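Local atomic coordinates of StiE protein (PDB entry 6ECX), a protein that methylates a hydroxyl oxygen of a polyketide intermediate with S-adenosylmethionine, here as the O-methyltransferase domain cut from the multifunctional polyketide synthase StiE. Residues 42-47 / 313-318; 50-55 / 266-271; 93-98 / 163-168; 183-188 / 293-298. All coordinates share one frame; numbering follows the deposited sequence. Where two conformers were deposited one is given.

Contact 1. Residues 42-47 / 313-318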
# COMPACT_ATOMS: atom_id res chain seq x y z
N VAL A 42 -1.75 -3.59 -11.13
CA VAL A 42 -1.99 -4.98 -11.51
C VAL A 42 -2.13 -5.08 -13.02
O VAL A 42 -3.13 -4.64 -13.60
CB VAL A 42 -3.24 -5.53 -10.79
CG1 VAL A 42 -3.68 -6.86 -11.37
CG2 VAL A 42 -2.96 -5.67 -9.30
N PHE A 43 -1.12 -5.64 -13.67
CA PHE A 43 -1.19 -6.04 -15.08
C PHE A 43 -1.54 -7.52 -15.11
O PHE A 43 -0.74 -8.36 -14.71
CB PHE A 43 0.13 -5.78 -15.81
CG PHE A 43 0.28 -4.38 -16.35
CD1 PHE A 43 -0.02 -3.28 -15.57
CD2 PHE A 43 0.76 -4.17 -17.63
CE1 PHE A 43 0.14 -1.99 -16.07
CE2 PHE A 43 0.92 -2.87 -18.13
CZ PHE A 43 0.60 -1.79 -17.35
N GLN A 44 -2.75 -7.85 -15.58
CA GLN A 44 -3.16 -9.25 -15.64
C GLN A 44 -2.23 -10.04 -16.55
O GLN A 44 -1.93 -11.21 -16.28
CB GLN A 44 -4.61 -9.37 -16.10
CG GLN A 44 -5.63 -8.63 -15.23
CD GLN A 44 -5.91 -7.22 -15.73
OE1 GLN A 44 -5.10 -6.62 -16.44
NE2 GLN A 44 -7.07 -6.68 -15.35
N GLU A 45 -1.75 -9.41 -17.63
CA GLU A 45 -0.76 -10.00 -18.52
C GLU A 45 0.26 -8.93 -18.90
O GLU A 45 -0.00 -7.73 -18.80
CB GLU A 45 -1.40 -10.59 -19.79
CG GLU A 45 -2.27 -11.81 -19.56
CD GLU A 45 -1.50 -13.00 -19.00
OE1 GLU A 45 -0.27 -13.07 -19.23
OE2 GLU A 45 -2.12 -13.85 -18.33
N ILE A 46 1.44 -9.39 -19.32
CA ILE A 46 2.40 -8.49 -19.95
C ILE A 46 1.76 -7.89 -21.20
O ILE A 46 1.18 -8.61 -22.02
CB ILE A 46 3.69 -9.25 -20.29
CG1 ILE A 46 4.45 -9.62 -19.02
CG2 ILE A 46 4.57 -8.44 -21.28
CD1 ILE A 46 5.51 -10.69 -19.23
N VAL A 47 1.85 -6.58 -21.33
CA VAL A 47 1.37 -5.93 -22.55
C VAL A 47 2.60 -5.46 -23.33
O VAL A 47 3.32 -4.56 -22.87
CB VAL A 47 0.38 -4.80 -22.26
CG1 VAL A 47 -0.94 -5.37 -21.72
CG2 VAL A 47 0.93 -3.86 -21.24
N THR A 313 -4.03 -16.24 -1.64
CA THR A 313 -4.70 -16.54 -2.90
C THR A 313 -3.97 -15.85 -4.05
O THR A 313 -3.84 -14.63 -4.04
CB THR A 313 -6.14 -16.07 -2.87
OG1 THR A 313 -6.79 -16.63 -1.72
CG2 THR A 313 -6.86 -16.51 -4.13
N PRO A 314 -3.49 -16.59 -5.05
CA PRO A 314 -2.96 -15.92 -6.24
C PRO A 314 -4.04 -15.12 -6.95
O PRO A 314 -5.17 -15.60 -7.12
CB PRO A 314 -2.46 -17.09 -7.10
CG PRO A 314 -2.40 -18.26 -6.19
CD PRO A 314 -3.48 -18.05 -5.19
N TYR A 315 -3.69 -13.90 -7.35
CA TYR A 315 -4.58 -13.07 -8.16
C TYR A 315 -5.18 -13.83 -9.33
O TYR A 315 -6.35 -13.62 -9.69
CB TYR A 315 -3.83 -11.85 -8.69
CG TYR A 315 -4.69 -10.99 -9.59
CD1 TYR A 315 -5.47 -9.98 -9.05
CD2 TYR A 315 -4.71 -11.19 -10.97
CE1 TYR A 315 -6.26 -9.18 -9.86
CE2 TYR A 315 -5.49 -10.39 -11.79
CZ TYR A 315 -6.27 -9.39 -11.22
OH TYR A 315 -7.05 -8.58 -12.00
N ALA A 316 -4.39 -14.69 -9.99
CA ALA A 316 -4.90 -15.44 -11.13
C ALA A 316 -6.04 -16.37 -10.73
O ALA A 316 -6.82 -16.79 -11.60
CB ALA A 316 -3.78 -16.24 -11.80
N GLU A 317 -6.18 -16.68 -9.44
CA GLU A 317 -7.28 -17.52 -8.97
C GLU A 317 -8.38 -16.70 -8.32
O GLU A 317 -9.29 -17.27 -7.70
CB GLU A 317 -6.75 -18.58 -8.00
CG GLU A 317 -5.89 -19.65 -8.68
CD GLU A 317 -5.28 -20.64 -7.69
OE1 GLU A 317 -5.61 -20.57 -6.48
OE2 GLU A 317 -4.47 -21.48 -8.13
N PHE A 318 -8.33 -15.38 -8.45
CA PHE A 318 -9.24 -14.48 -7.76
C PHE A 318 -10.37 -14.04 -8.68
O PHE A 318 -10.15 -13.75 -9.87
CB PHE A 318 -8.47 -13.26 -7.26
CG PHE A 318 -9.35 -12.16 -6.75
CD1 PHE A 318 -9.94 -12.26 -5.50
CD2 PHE A 318 -9.57 -11.02 -7.52
CE1 PHE A 318 -10.74 -11.24 -5.02
CE2 PHE A 318 -10.36 -10.00 -7.05
CZ PHE A 318 -10.95 -10.10 -5.79
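Tyr315, in the short 3-10 turn just after strand 313-314 at the edge of the mixed methyltransferase sheet, reaches to Val42 and Gln44, in the loop that leads to helix 52-57. The sheet is of the Rossmann-like kind, and this short strand is its outermost on that side. The backbones come no nearer than 7.9 Å, between Gln44 CA and Ala316 CA. From CB the tyrosine side chain runs straight at the loop, its CG anti to the backbone N (chi1 177°). Further along, Val42 CG1 sits over one face of the ring, displaced toward the rim, 3.8 Å from Tyr315 CE1 and 3.6 Å from Tyr315 CZ; its line to the ring centroid, 3.9 Å long, leans 23° from the normal, which qualifies as a CH-pi contact. Val42 comes from the opposite direction, while Gln44 meets the ring at its edge, CG 3.9 Å from Tyr315 CE2, the amide plane turned 61° from the ring plane. At the tip, the hydroxyl's polar partner is Glu75 of helix 64-80, through a hydrogen bond to its OE2, so the ring is held at both its face and its end. What Gln44 offers the hydroxyl is aliphatic: its CG lies 3.5 Å from Tyr315 OH.

Contact 2. Residues 50-55 / 266-271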
# COMPACT_ATOMS: atom_id res chain seq x y z
N PHE A 50 4.56 -1.77 -23.46
CA PHE A 50 4.33 -0.87 -22.34
C PHE A 50 5.60 -0.73 -21.53
O PHE A 50 6.29 -1.71 -21.24
CB PHE A 50 3.19 -1.34 -21.44
CG PHE A 50 3.09 -0.56 -20.15
CD1 PHE A 50 2.42 0.65 -20.11
CD2 PHE A 50 3.70 -1.02 -18.99
CE1 PHE A 50 2.34 1.37 -18.93
CE2 PHE A 50 3.63 -0.30 -17.82
CZ PHE A 50 2.95 0.90 -17.78
N SER A 51 5.89 0.50 -21.14
CA SER A 51 7.10 0.83 -20.38
C SER A 51 6.66 1.63 -19.16
O SER A 51 6.32 2.81 -19.27
CB SER A 51 8.09 1.61 -21.23
OG SER A 51 9.09 2.15 -20.40
N TRP A 52 6.64 0.96 -18.01
CA TRP A 52 6.36 1.66 -16.76
C TRP A 52 7.35 2.80 -16.54
O TRP A 52 6.98 3.88 -16.07
CB TRP A 52 6.39 0.67 -15.60
CG TRP A 52 6.12 1.29 -14.29
CD1 TRP A 52 4.90 1.57 -13.75
CD2 TRP A 52 7.09 1.71 -13.32
NE1 TRP A 52 5.05 2.15 -12.51
CE2 TRP A 52 6.39 2.24 -12.23
CE3 TRP A 52 8.49 1.69 -13.29
CZ2 TRP A 52 7.04 2.75 -11.10
CZ3 TRP A 52 9.14 2.20 -12.17
CH2 TRP A 52 8.41 2.72 -11.09
N ILE A 53 8.62 2.58 -16.90
CA ILE A 53 9.64 3.58 -16.64
C ILE A 53 9.40 4.83 -17.49
O ILE A 53 9.50 5.96 -17.00
CB ILE A 53 11.05 2.98 -16.84
CG1 ILE A 53 12.11 3.85 -16.16
CG2 ILE A 53 11.39 2.76 -18.31
CD1 ILE A 53 12.06 3.72 -14.65
N ARG A 54 9.02 4.65 -18.77
CA ARG A 54 8.77 5.81 -19.62
C ARG A 54 7.49 6.52 -19.21
O ARG A 54 7.42 7.76 -19.21
CB ARG A 54 8.72 5.40 -21.09
CG ARG A 54 10.03 4.90 -21.65
CD ARG A 54 9.95 4.54 -23.14
NE ARG A 54 11.28 4.58 -23.75
CZ ARG A 54 11.59 4.12 -24.96
NH1 ARG A 54 10.68 3.56 -25.73
NH2 ARG A 54 12.84 4.22 -25.40
N THR A 55 6.46 5.76 -18.83
CA THR A 55 5.19 6.37 -18.45
C THR A 55 5.34 7.24 -17.21
O THR A 55 4.78 8.34 -17.14
CB THR A 55 4.14 5.28 -18.21
OG1 THR A 55 3.85 4.62 -19.45
CG2 THR A 55 2.87 5.89 -17.65
N ARG A 266 19.77 5.20 -8.06
CA ARG A 266 19.74 3.99 -7.24
C ARG A 266 18.34 3.65 -6.77
O ARG A 266 18.09 2.52 -6.35
CB ARG A 266 20.67 4.13 -6.03
CG ARG A 266 21.68 3.00 -5.91
CD ARG A 266 22.51 3.12 -4.64
NE ARG A 266 22.81 4.51 -4.31
CZ ARG A 266 23.85 4.90 -3.58
NH1 ARG A 266 24.71 4.01 -3.11
NH2 ARG A 266 24.03 6.19 -3.33
N SER A 267 17.41 4.61 -6.83
CA SER A 267 16.04 4.34 -6.42
C SER A 267 15.32 3.47 -7.44
O SER A 267 14.48 2.64 -7.06
CB SER A 267 15.28 5.65 -6.19
OG SER A 267 15.06 6.34 -7.41
N PHE A 268 15.62 3.63 -8.73
CA PHE A 268 15.00 2.79 -9.75
C PHE A 268 15.83 1.55 -10.07
O PHE A 268 15.33 0.66 -10.77
CB PHE A 268 14.74 3.62 -11.02
CG PHE A 268 13.55 4.53 -10.88
CD1 PHE A 268 12.29 4.12 -11.27
CD2 PHE A 268 13.69 5.79 -10.31
CE1 PHE A 268 11.19 4.94 -11.12
CE2 PHE A 268 12.60 6.62 -10.15
CZ PHE A 268 11.35 6.19 -10.56
N GLY A 269 17.07 1.47 -9.59
CA GLY A 269 17.72 0.18 -9.48
C GLY A 269 17.10 -0.69 -8.41
O GLY A 269 16.99 -1.91 -8.58
N SER A 270 16.66 -0.09 -7.30
CA SER A 270 15.97 -0.85 -6.26
C SER A 270 14.69 -1.48 -6.80
O SER A 270 14.24 -2.51 -6.28
CB SER A 270 15.65 0.03 -5.06
OG SER A 270 16.82 0.37 -4.33
N TYR A 271 14.10 -0.87 -7.83
CA TYR A 271 12.87 -1.39 -8.40
C TYR A 271 13.12 -2.61 -9.29
O TYR A 271 12.29 -3.53 -9.31
CB TYR A 271 12.15 -0.29 -9.18
CG TYR A 271 11.68 0.87 -8.31
CD1 TYR A 271 11.63 0.77 -6.93
CD2 TYR A 271 11.27 2.07 -8.89
CE1 TYR A 271 11.20 1.82 -6.14
CE2 TYR A 271 10.84 3.13 -8.11
CZ TYR A 271 10.80 3.00 -6.73
OH TYR A 271 10.38 4.05 -5.95
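Ile53 and Phe268 mark the closest backbone approach, their CA atoms 8.8 Å apart, so the first turn of helix 52-57 and helix 263-280 meet through side chains alone. The meeting is an aromatic cluster of Trp52, Phe268 and Tyr271, buried in the helical part of the methyltransferase domain, with helices 235-242 and 247-255 packing around it. The far end of the indole touches both of the other rings: Trp52 CH2 is 3.6 Å from Phe268 CE1 and 3.7 Å from Tyr271 CD2. Neither pair is a stack. With Phe268 the indole meets rim to rim, the planes 42° apart; with Tyr271 the planes stand at 72° and the approach is oblique. Trp52 has its CG anti to the backbone N (chi1 180°), which extends the indole across the gap to the other helix. Phe268 also has Tyr271 CE2 over one face, so the two rings of helix 263-280 brace each other. Outside the pair of segments, Trp40 meets Trp52 edge-to-face and Phe57 adds a ring beside Phe268.

The start of the shorter helix is fixed by Ser51 at its N-cap, where Arg54 N donates to Ser51 OG over 3.0 Å. Alongside the indole, Ile53 turns its terminal methyl to the same phenylalanine, CD1 lying 3.4 Å from Phe268 CD1.

Contact 3. Residues 93-98 / 163-168. With SAM (S-adenosylmethionine), chain B.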
# COMPACT_ATOMS: atom_id res chain seq x y z
N MET A 93 -9.07 5.92 8.53
CA MET A 93 -7.73 6.44 8.81
C MET A 93 -6.76 5.92 7.76
O MET A 93 -6.66 4.71 7.56
CB MET A 93 -7.25 6.00 10.20
CG MET A 93 -5.87 6.51 10.60
SD MET A 93 -5.93 8.29 10.96
CE MET A 93 -4.40 8.81 10.13
N ASP A 94 -6.01 6.84 7.11
CA ASP A 94 -4.94 6.47 6.17
C ASP A 94 -3.62 6.82 6.82
O ASP A 94 -3.27 8.01 6.92
CB ASP A 94 -5.10 7.22 4.84
CG ASP A 94 -4.06 6.81 3.79
OD1 ASP A 94 -2.98 6.29 4.14
OD2 ASP A 94 -4.34 7.02 2.59
N PHE A 95 -2.86 5.82 7.27
CA PHE A 95 -1.70 6.17 8.08
C PHE A 95 -0.44 6.46 7.27
O PHE A 95 0.62 6.68 7.87
CB PHE A 95 -1.44 5.12 9.18
CG PHE A 95 -1.11 3.74 8.68
CD1 PHE A 95 0.19 3.40 8.36
CD2 PHE A 95 -2.09 2.75 8.64
CE1 PHE A 95 0.51 2.11 7.97
CE2 PHE A 95 -1.77 1.45 8.25
CZ PHE A 95 -0.48 1.13 7.91
N GLY A 96 -0.54 6.53 5.95
CA GLY A 96 0.55 7.04 5.13
C GLY A 96 -0.02 7.56 3.83
O GLY A 96 0.10 6.91 2.80
N CYS A 97 -0.65 8.74 3.87
CA CYS A 97 -1.66 9.09 2.88
C CYS A 97 -1.11 9.69 1.59
O CYS A 97 -1.91 10.03 0.70
CB CYS A 97 -2.69 10.04 3.51
SG CYS A 97 -2.03 11.63 4.09
N GLY A 98 0.21 9.80 1.43
CA GLY A 98 0.76 10.24 0.15
C GLY A 98 0.20 11.58 -0.31
O GLY A 98 0.26 12.59 0.42
N PHE A 163 -1.26 1.50 2.44
CA PHE A 163 -0.82 0.99 1.14
C PHE A 163 0.65 1.37 0.98
O PHE A 163 0.97 2.55 0.78
CB PHE A 163 -1.68 1.53 0.00
CG PHE A 163 -3.18 1.28 0.19
CD1 PHE A 163 -3.64 0.20 0.96
CD2 PHE A 163 -4.12 2.14 -0.39
CE1 PHE A 163 -5.01 -0.01 1.14
CE2 PHE A 163 -5.49 1.93 -0.22
CZ PHE A 163 -5.93 0.84 0.56
N GLU A 164 1.52 0.38 1.08
CA GLU A 164 2.97 0.57 0.99
C GLU A 164 3.47 1.60 2.01
O GLU A 164 4.20 2.54 1.67
CB GLU A 164 3.37 0.96 -0.43
CG GLU A 164 3.08 -0.08 -1.49
CD GLU A 164 3.58 0.33 -2.87
OE1 GLU A 164 3.12 -0.24 -3.88
OE2 GLU A 164 4.45 1.23 -2.94
N VAL A 165 3.06 1.42 3.26
CA VAL A 165 3.42 2.35 4.33
C VAL A 165 4.10 1.62 5.47
O VAL A 165 5.21 1.99 5.89
CB VAL A 165 2.18 3.11 4.85
CG1 VAL A 165 2.61 4.13 5.90
CG2 VAL A 165 1.42 3.78 3.71
N ALA A 166 3.44 0.59 6.01
CA ALA A 166 3.96 -0.10 7.18
C ALA A 166 5.39 -0.59 6.95
O ALA A 166 6.21 -0.58 7.88
CB ALA A 166 3.04 -1.28 7.56
N GLY A 167 5.71 -0.99 5.72
CA GLY A 167 7.06 -1.44 5.43
C GLY A 167 8.13 -0.38 5.60
O GLY A 167 9.32 -0.72 5.72
N LEU A 168 7.74 0.89 5.64
CA LEU A 168 8.65 2.03 5.76
C LEU A 168 8.86 2.48 7.20
O LEU A 168 9.68 3.37 7.43
CB LEU A 168 8.10 3.22 4.97
CG LEU A 168 8.34 3.33 3.47
CD1 LEU A 168 7.32 4.26 2.83
CD2 LEU A 168 9.73 3.86 3.22
N SAM B . -0.54 5.30 0.48
CA SAM B . -0.18 6.30 -0.52
C SAM B . -0.46 5.78 -1.93
O SAM B . -0.70 4.59 -2.09
OXT SAM B . -0.47 6.52 -2.91
CB SAM B . 1.29 6.67 -0.38
CG SAM B . 2.24 5.48 -0.33
SD SAM B . 3.96 6.07 -0.37
CE SAM B . 4.77 4.69 -1.22
C5' SAM B . 4.46 5.94 1.36
C4' SAM B . 3.79 7.00 2.25
O4' SAM B . 3.95 6.72 3.63
C3' SAM B . 4.30 8.42 2.06
O3' SAM B . 3.15 9.24 1.98
C2' SAM B . 5.05 8.74 3.35
O2' SAM B . 5.01 10.11 3.73
C1' SAM B . 4.26 7.90 4.34
N9 SAM B . 4.95 7.56 5.60
C8 SAM B . 6.15 6.90 5.72
N7 SAM B . 6.43 6.74 7.04
C5 SAM B . 5.43 7.29 7.77
C6 SAM B . 5.22 7.41 9.13
N6 SAM B . 6.09 6.93 10.01
N1 SAM B . 4.07 8.03 9.59
C2 SAM B . 3.14 8.53 8.71
N3 SAM B . 3.37 8.41 7.35
C4 SAM B . 4.49 7.81 6.88
O HOH W 1 -2.34 4.10 2.68
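Val165 packs its two methyls against the turn that follows strand 91-94. CG1 lies 3.5 Å from Phe95 CD1, and CG2 rests the same distance from Gly96 O. The side chains of Phe95 and Val165 run alongside one another in opposite senses, and the phenyl edge goes on to Ala166, whose backbone N lies near the ring plane. Gly96, which has no side chain, comes within 5.6 Å of Val165, CA to CA.

The same backbone takes hold of S-adenosylmethionine. Its amino N donates to Gly96 O at 2.9 Å and to Phe163 O at 3.2 Å, one carbonyl from each segment gripping the ammonium end. Gly98 N makes a weak bond to the ribose O3', while Val165 CG1 stands near O4' and Leu168 CD1 packs on C5'. This is the cofactor site of a Rossmann-like methyltransferase: the glycine-containing loop after the first strand of the sheet, Phe95 to Gly98, faces the loop after the neighbouring parallel strand 157-163. Ser148, which also bonds the cofactor through its N, is hydrogen-bonded to Phe95 O through OG.

A second shell sets these carbonyls in place. Asp94 OD1 accepts from Gly96 N in an Asx turn (3.0 Å, 156° at the hydrogen), met on the anti side of the carboxylate. The same oxygen accepts a hydrogen bond from a water that in turn accepts from Phe163 N, 2.8 Å away, which links the turn after strand 91-94 to the end of strand 157-163. Further out, Asp193 OD2 receives Gly167 N behind the 3-10 turn.

Contact 4. Residues 183-188 / 293-298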
# COMPACT_ATOMS: atom_id res chain seq x y z
N LEU A 183 -8.91 1.48 16.52
CA LEU A 183 -9.81 0.74 15.65
C LEU A 183 -10.96 0.23 16.50
O LEU A 183 -10.72 -0.40 17.54
CB LEU A 183 -9.04 -0.42 14.99
CG LEU A 183 -9.61 -1.21 13.84
CD1 LEU A 183 -10.13 -0.27 12.75
CD2 LEU A 183 -8.50 -2.12 13.29
N THR A 184 -12.20 0.50 16.09
CA THR A 184 -13.34 -0.12 16.78
C THR A 184 -13.25 -1.64 16.67
O THR A 184 -12.71 -2.18 15.71
CB THR A 184 -14.68 0.37 16.20
OG1 THR A 184 -14.80 0.02 14.81
CG2 THR A 184 -14.81 1.83 16.34
N ASN A 185 -13.80 -2.34 17.66
CA ASN A 185 -13.76 -3.81 17.60
C ASN A 185 -14.49 -4.32 16.36
O ASN A 185 -15.55 -3.81 15.99
CB ASN A 185 -14.36 -4.44 18.87
CG ASN A 185 -14.05 -5.93 18.96
OD1 ASN A 185 -13.09 -6.41 18.34
ND2 ASN A 185 -14.86 -6.68 19.73
N GLY A 186 -13.92 -5.33 15.71
CA GLY A 186 -14.45 -5.69 14.40
C GLY A 186 -14.13 -4.73 13.26
O GLY A 186 -14.51 -5.02 12.12
N GLY A 187 -13.45 -3.61 13.52
CA GLY A 187 -13.02 -2.72 12.44
C GLY A 187 -12.03 -3.41 11.50
O GLY A 187 -11.47 -4.46 11.81
N LEU A 188 -11.82 -2.82 10.32
CA LEU A 188 -11.04 -3.42 9.25
C LEU A 188 -9.73 -2.66 9.01
O LEU A 188 -9.67 -1.44 9.15
CB LEU A 188 -11.84 -3.47 7.94
CG LEU A 188 -13.22 -4.13 7.99
CD1 LEU A 188 -13.94 -4.01 6.65
CD2 LEU A 188 -13.09 -5.59 8.41
N ASP A 293 -10.09 -8.03 16.42
CA ASP A 293 -10.74 -9.13 17.16
C ASP A 293 -10.28 -8.97 18.62
O ASP A 293 -9.34 -9.60 19.08
CB ASP A 293 -10.33 -10.49 16.58
CG ASP A 293 -11.10 -11.65 17.16
OD1 ASP A 293 -11.74 -11.54 18.23
OD2 ASP A 293 -11.03 -12.72 16.53
N ARG A 294 -10.98 -8.10 19.34
CA ARG A 294 -10.60 -7.75 20.70
C ARG A 294 -10.87 -8.89 21.69
O ARG A 294 -10.16 -9.02 22.69
CB ARG A 294 -11.36 -6.48 21.12
CG ARG A 294 -11.08 -6.00 22.52
CD ARG A 294 -9.62 -5.57 22.66
NE ARG A 294 -9.31 -5.11 24.01
CZ ARG A 294 -9.01 -5.92 25.01
NH1 ARG A 294 -8.98 -7.24 24.82
NH2 ARG A 294 -8.72 -5.43 26.21
N PHE A 295 -11.87 -9.71 21.42
CA PHE A 295 -12.35 -10.70 22.38
C PHE A 295 -11.67 -12.06 22.26
O PHE A 295 -11.96 -12.95 23.07
CB PHE A 295 -13.88 -10.85 22.24
CG PHE A 295 -14.64 -9.57 22.48
CD1 PHE A 295 -14.18 -8.63 23.41
CD2 PHE A 295 -15.81 -9.29 21.79
CE1 PHE A 295 -14.89 -7.44 23.64
CE2 PHE A 295 -16.54 -8.11 22.01
CZ PHE A 295 -16.07 -7.17 22.94
N SER A 296 -10.77 -12.25 21.29
CA SER A 296 -10.16 -13.56 21.10
C SER A 296 -8.83 -13.63 21.83
O SER A 296 -8.20 -12.61 22.11
CB SER A 296 -9.98 -13.86 19.61
OG SER A 296 -11.23 -14.16 18.99
N ARG A 297 -8.44 -14.84 22.21
CA ARG A 297 -7.12 -15.04 22.81
C ARG A 297 -6.04 -14.74 21.79
O ARG A 297 -6.13 -15.17 20.63
CB ARG A 297 -6.98 -16.48 23.30
CG ARG A 297 -7.87 -16.84 24.47
CD ARG A 297 -7.90 -18.35 24.67
NE ARG A 297 -8.72 -18.70 25.82
CZ ARG A 297 -8.24 -19.18 26.96
NH1 ARG A 297 -6.93 -19.38 27.10
NH2 ARG A 297 -9.06 -19.48 27.95
N SER A 298 -5.01 -14.01 22.22
CA SER A 298 -3.95 -13.62 21.29
C SER A 298 -3.20 -14.83 20.77
O SER A 298 -2.78 -14.85 19.60
CB SER A 298 -2.99 -12.65 21.98
OG SER A 298 -2.25 -13.33 22.97
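Asn185, at the second position of the type II beta turn from Thr184 to Gly187, supplies the whole of this side of the contact, meeting Arg294 and Phe295 in the loop after strand 283-292. The hydrogen bonding comes first. Arg294 N donates to Asn185 OD1 over 2.9 Å, nearly straight at the hydrogen (163°), but from above the carbonyl plane, 37° out of it. Gly186 N makes a weak bond to the same oxygen, which thus serves its own turn as well as the other loop. With CG anti to the backbone N, the amide is carried outward from the turn toward the facing loop.

The amide-aromatic contact uses the other end of the group. Asn185 ND2 lies over one face of the Phe295 ring, offset toward the rim and 3.2 Å from CE2, with amide and ring planes 80° apart. There is also a van der Waals contact with the amide: Arg294 CB rests 3.3 Å from Asn185 OD1, while Arg294 NE is hydrogen-bonded to a glycerol, probably from the crystallisation liquor.

Within the 293-298 loop, Ser296 OG bonds to Asp293 OD1 at 2.8 Å, and Asp293 OD2 forms a salt bridge with Arg227. One asparagine amide therefore joins the two surface loops by both its ends: the oxygen accepts from a backbone N-H, and the nitrogen lies over a pi face, where its partial positive charge may be weakly favoured.

How the contacts relate
The four contacts lie around one fold, and contact 3 holds the cofactor. Contacts 2 and 4 both come within about 7 Å of contact 3, nearest atoms; of these two, contact 2 is the one that approaches the cofactor, the side chain of Tyr271 lying about 7 Å from S-adenosylmethionine. Contact 1 touches contact 2 directly, Phe43 CZ lying 3.4 Å from Phe50 CE2, so the loop 42-47 continues into the helical layer; the side chain of Val42 is about 13 Å from the cofactor. Contacts 1, 3 and 4 all reach the same sheet. Contact 4 is the remote member, its centre about 39 Å from that of contact 2, on the opposite side of the chain's centre.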